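Side-chain contacts in sigma-C capsid protein (PDB 2VRS), which serves as the trimeric fibre of avian reovirus, a structural capsid protein responsible for attachment to the host cell and able to induce apoptosis: residues E38-A41 and S42-L45; T28-Q31 and D32-K35. All coordinates share one frame; numbering follows the deposited sequence.

Contact 1: residues E38-A41 and S42-L45; sequences ESTA and SHGL. With ZN (zinc ion), chain E.
Thr40 and His43 meet through a CH-pi contact in the linker that follows the long helix. Thr40 CB sits 3.6 Å from the centroid of the His43 ring and 6° off the ring normal, so the methine carbon lies almost centrally over one face. Thr40 OG1 stands beside its own backbone N (chi1 -61°), where it bonds to the carbonyl of Leu37 in the last turn of the helix. That puts the methyl anti to the same N, and CG2 comes to 3.8 Å from His43 CD2 and 3.9 Å from Ser42 OG.

Backbone hydrogen bonding folds the chain into this shape. A type I beta turn runs from Thr40 to His43, closed by His43 N to Thr40 O at 3.2 Å. A type II turn from Ser42 to Leu45 follows, its closing bond weak, and Gly44 takes the positive phi (83°) within it.

Water and metal fix the imidazole at its two nitrogens. Water 1 accepts from His43 ND1 at 2.6 Å and donates to Glu38 O at 2.9 Å, tying the ring back to a main-chain carbonyl five residues earlier. With ND1 acting as donor, NE2 is left to coordinate zinc, and His43 NE2 reaches the ion at 2.0 Å. Water 3 is a further ligand, 2.3 Å from the zinc.

His43 of the second and third subunits also bind this ion through NE2, while the Ser42 residues hydrogen-bond from chain to chain. The arrangement is thus a three-histidine, water-bearing zinc site on the axis of a homotrimer, set where the triple coiled coil gives way to the triple beta-spiral.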
# COMPACT_ATOMS: atom_id res chain seq x y z
N GLU C 38 35.05 -12.95 -18.52
CA GLU C 38 34.00 -13.14 -19.50
C GLU C 38 32.82 -13.99 -18.94
O GLU C 38 31.72 -13.97 -19.50
CB GLU C 38 34.57 -13.77 -20.78
CG GLU C 38 35.21 -12.73 -21.77
CD GLU C 38 36.06 -13.37 -22.88
OE1 GLU C 38 36.29 -14.59 -22.84
OE2 GLU C 38 36.47 -12.64 -23.81
N SER C 39 33.06 -14.72 -17.85
CA SER C 39 32.02 -15.55 -17.21
C SER C 39 31.27 -14.82 -16.07
O SER C 39 30.44 -15.40 -15.39
CB SER C 39 32.65 -16.86 -16.69
OG SER C 39 33.38 -16.62 -15.50
N THR C 40 31.59 -13.54 -15.86
CA THR C 40 31.05 -12.75 -14.74
C THR C 40 29.54 -12.70 -14.81
O THR C 40 28.98 -12.28 -15.81
CB THR C 40 31.61 -11.32 -14.76
OG1 THR C 40 33.03 -11.40 -14.63
CG2 THR C 40 31.04 -10.48 -13.60
N ALA C 41 28.88 -13.18 -13.74
CA ALA C 41 27.41 -13.28 -13.71
C ALA C 41 26.67 -11.96 -13.89
O ALA C 41 25.70 -11.90 -14.65
CB ALA C 41 26.95 -14.00 -12.42
N SER C 42 27.12 -10.90 -13.22
CA SER C 42 26.46 -9.59 -13.35
C SER C 42 26.56 -8.95 -14.75
O SER C 42 25.84 -7.98 -15.04
CB SER C 42 26.91 -8.62 -12.24
OG SER C 42 28.20 -8.10 -12.48
N HIS C 43 27.41 -9.48 -15.64
CA HIS C 43 27.41 -9.01 -17.01
C HIS C 43 26.06 -9.30 -17.66
O HIS C 43 25.52 -10.39 -17.51
CB HIS C 43 28.51 -9.69 -17.86
CG HIS C 43 29.90 -9.23 -17.56
ND1 HIS C 43 30.99 -9.74 -18.23
CD2 HIS C 43 30.40 -8.33 -16.68
CE1 HIS C 43 32.09 -9.18 -17.79
NE2 HIS C 43 31.77 -8.30 -16.86
N GLY C 44 25.52 -8.31 -18.36
CA GLY C 44 24.28 -8.49 -19.12
C GLY C 44 22.96 -8.36 -18.35
O GLY C 44 21.88 -8.56 -18.92
N LEU C 45 23.03 -8.06 -17.05
CA LEU C 45 21.83 -7.78 -16.23
C LEU C 45 20.89 -6.76 -16.88
O LEU C 45 21.33 -5.74 -17.45
CB LEU C 45 22.22 -7.26 -14.85
CG LEU C 45 22.84 -8.11 -13.75
CD1 LEU C 45 23.23 -7.20 -12.61
CD2 LEU C 45 21.96 -9.23 -13.24
ZN ZN E . 32.97 -6.98 -15.90
O HOH W 1 30.83 -11.37 -20.31
O HOH W 2 27.47 -13.28 -17.63
O HOH W 3 34.93 -7.45 -16.92

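Contact 2: residues T28-Q31 and D32-K35; sequences TDLQ and DRVK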
# COMPACT_ATOMS: atom_id res chain seq x y z
N THR C 28 49.24 -16.53 -21.55
CA THR C 28 48.34 -17.55 -21.02
C THR C 28 47.63 -17.12 -19.74
O THR C 28 46.43 -17.36 -19.61
CB THR C 28 49.04 -18.93 -20.81
OG1 THR C 28 49.71 -19.32 -22.02
CG2 THR C 28 47.99 -20.00 -20.46
N ASP C 29 48.37 -16.51 -18.81
CA ASP C 29 47.78 -15.93 -17.59
C ASP C 29 46.70 -14.89 -17.92
O ASP C 29 45.60 -14.92 -17.33
CB ASP C 29 48.85 -15.29 -16.72
CG ASP C 29 48.27 -14.42 -15.59
OD1 ASP C 29 47.82 -14.99 -14.57
OD2 ASP C 29 48.30 -13.16 -15.70
N LEU C 30 47.00 -13.97 -18.84
CA LEU C 30 45.96 -13.02 -19.31
C LEU C 30 44.74 -13.70 -19.92
O LEU C 30 43.59 -13.30 -19.64
CB LEU C 30 46.56 -12.03 -20.33
CG LEU C 30 47.41 -10.92 -19.72
CD1 LEU C 30 48.23 -10.26 -20.84
CD2 LEU C 30 46.50 -9.91 -19.04
N GLN C 31 44.96 -14.72 -20.75
CA GLN C 31 43.87 -15.41 -21.42
C GLN C 31 42.96 -16.08 -20.37
O GLN C 31 41.72 -15.98 -20.47
CB GLN C 31 44.39 -16.45 -22.40
CG GLN C 31 44.95 -15.89 -23.67
CD GLN C 31 45.70 -16.93 -24.47
OE1 GLN C 31 46.16 -17.95 -23.92
NE2 GLN C 31 45.79 -16.72 -25.77
N ASP C 32 43.56 -16.68 -19.35
CA ASP C 32 42.80 -17.28 -18.23
C ASP C 32 42.01 -16.23 -17.45
O ASP C 32 40.82 -16.44 -17.14
CB ASP C 32 43.74 -18.02 -17.28
CG ASP C 32 44.22 -19.35 -17.85
OD1 ASP C 32 43.64 -19.85 -18.84
OD2 ASP C 32 45.18 -19.89 -17.27
N ARG C 33 42.66 -15.10 -17.15
CA ARG C 33 42.01 -14.00 -16.45
C ARG C 33 40.84 -13.41 -17.24
O ARG C 33 39.79 -13.10 -16.66
CB ARG C 33 43.04 -12.95 -16.04
CG ARG C 33 43.93 -13.43 -14.93
CD ARG C 33 45.14 -12.57 -14.72
NE ARG C 33 44.89 -11.24 -14.19
CZ ARG C 33 45.83 -10.30 -14.15
NH1 ARG C 33 47.05 -10.58 -14.64
NH2 ARG C 33 45.58 -9.10 -13.66
N VAL C 34 41.02 -13.27 -18.56
CA VAL C 34 39.98 -12.70 -19.43
C VAL C 34 38.85 -13.72 -19.61
O VAL C 34 37.68 -13.34 -19.69
CB VAL C 34 40.58 -12.20 -20.78
CG1 VAL C 34 39.51 -11.93 -21.84
CG2 VAL C 34 41.43 -10.97 -20.53
N LYS C 35 39.19 -15.01 -19.63
CA LYS C 35 38.16 -16.07 -19.66
C LYS C 35 37.27 -16.00 -18.41
O LYS C 35 36.05 -16.10 -18.51
CB LYS C 35 38.82 -17.46 -19.75
CG LYS C 35 37.83 -18.63 -19.86
CD LYS C 35 37.12 -18.70 -21.22
CE LYS C 35 37.93 -19.46 -22.26
NZ LYS C 35 37.33 -19.27 -23.61
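This contact spans about two turns of helix 3-38, part of the alpha-helical triple coiled coil, and it carries an i to i+4 salt bridge between Asp29 and Arg33. The helical character is plain from four successive backbone bonds, each spanning four residues: Asp32 N to Thr28 O, Arg33 N to Asp29 O, Val34 N to Leu30 O and Lys35 N to Gln31 O. The last two are the shorter, at 2.8 Å between Val34 N and Leu30 O and again between Lys35 N and Gln31 O.

Side chains divide according to the face of the helix they occupy. Leu30 and Val34, one turn apart, are buried in the trimer: Leu30 packs against Leu30 of both other subunits, and Val34 meets Val34 of the second subunit and Arg33 of the third. Val34 also closes onto its own helix, CG2 lying 3.3 Å from Leu30 O.

Asp32 is on an exposed part of the surface, its CG 3.5 Å from Thr28 O in a contact without a hydrogen bond. Arg33 flanks the core and works in two directions, since its NE makes a salt bridge with Glu38 of the second subunit while NH1 turns to its own helix.

The aliphatic part of Arg33 runs back along the preceding turn, CG coming to 3.3 Å from Asp29 O, and the bend at chi3 (68°) swings the guanidinium toward the aspartate. The carboxylate and guanidinium planes are 50° apart, so the groups meet through one oxygen and not as a flat two-bond pair: Arg33 NH1 donates to the syn lone pair of Asp29 OD2 at 3.1 Å, OD2 lying only 4° out of the guanidinium plane.

In the fold
Both contacts belong to the C-terminal part of the longer fibre protein and follow one another along the chain, centres 16 Å apart, from the end of the coiled coil into the spiral. Contact 2 is regular helix and partly buried: Leu30 and Val34 form a hydrophobic seam against the other subunits, with a charged pair beside it. Contact 1 is a surface contact, in which turn bonds and a CH-pi contact are supplemented by a bridging water and a zinc shared by three chains. Both take part in the trimer interface, one by apolar packing and the other by metal coordination, and an intersubunit salt bridge joins the two regions.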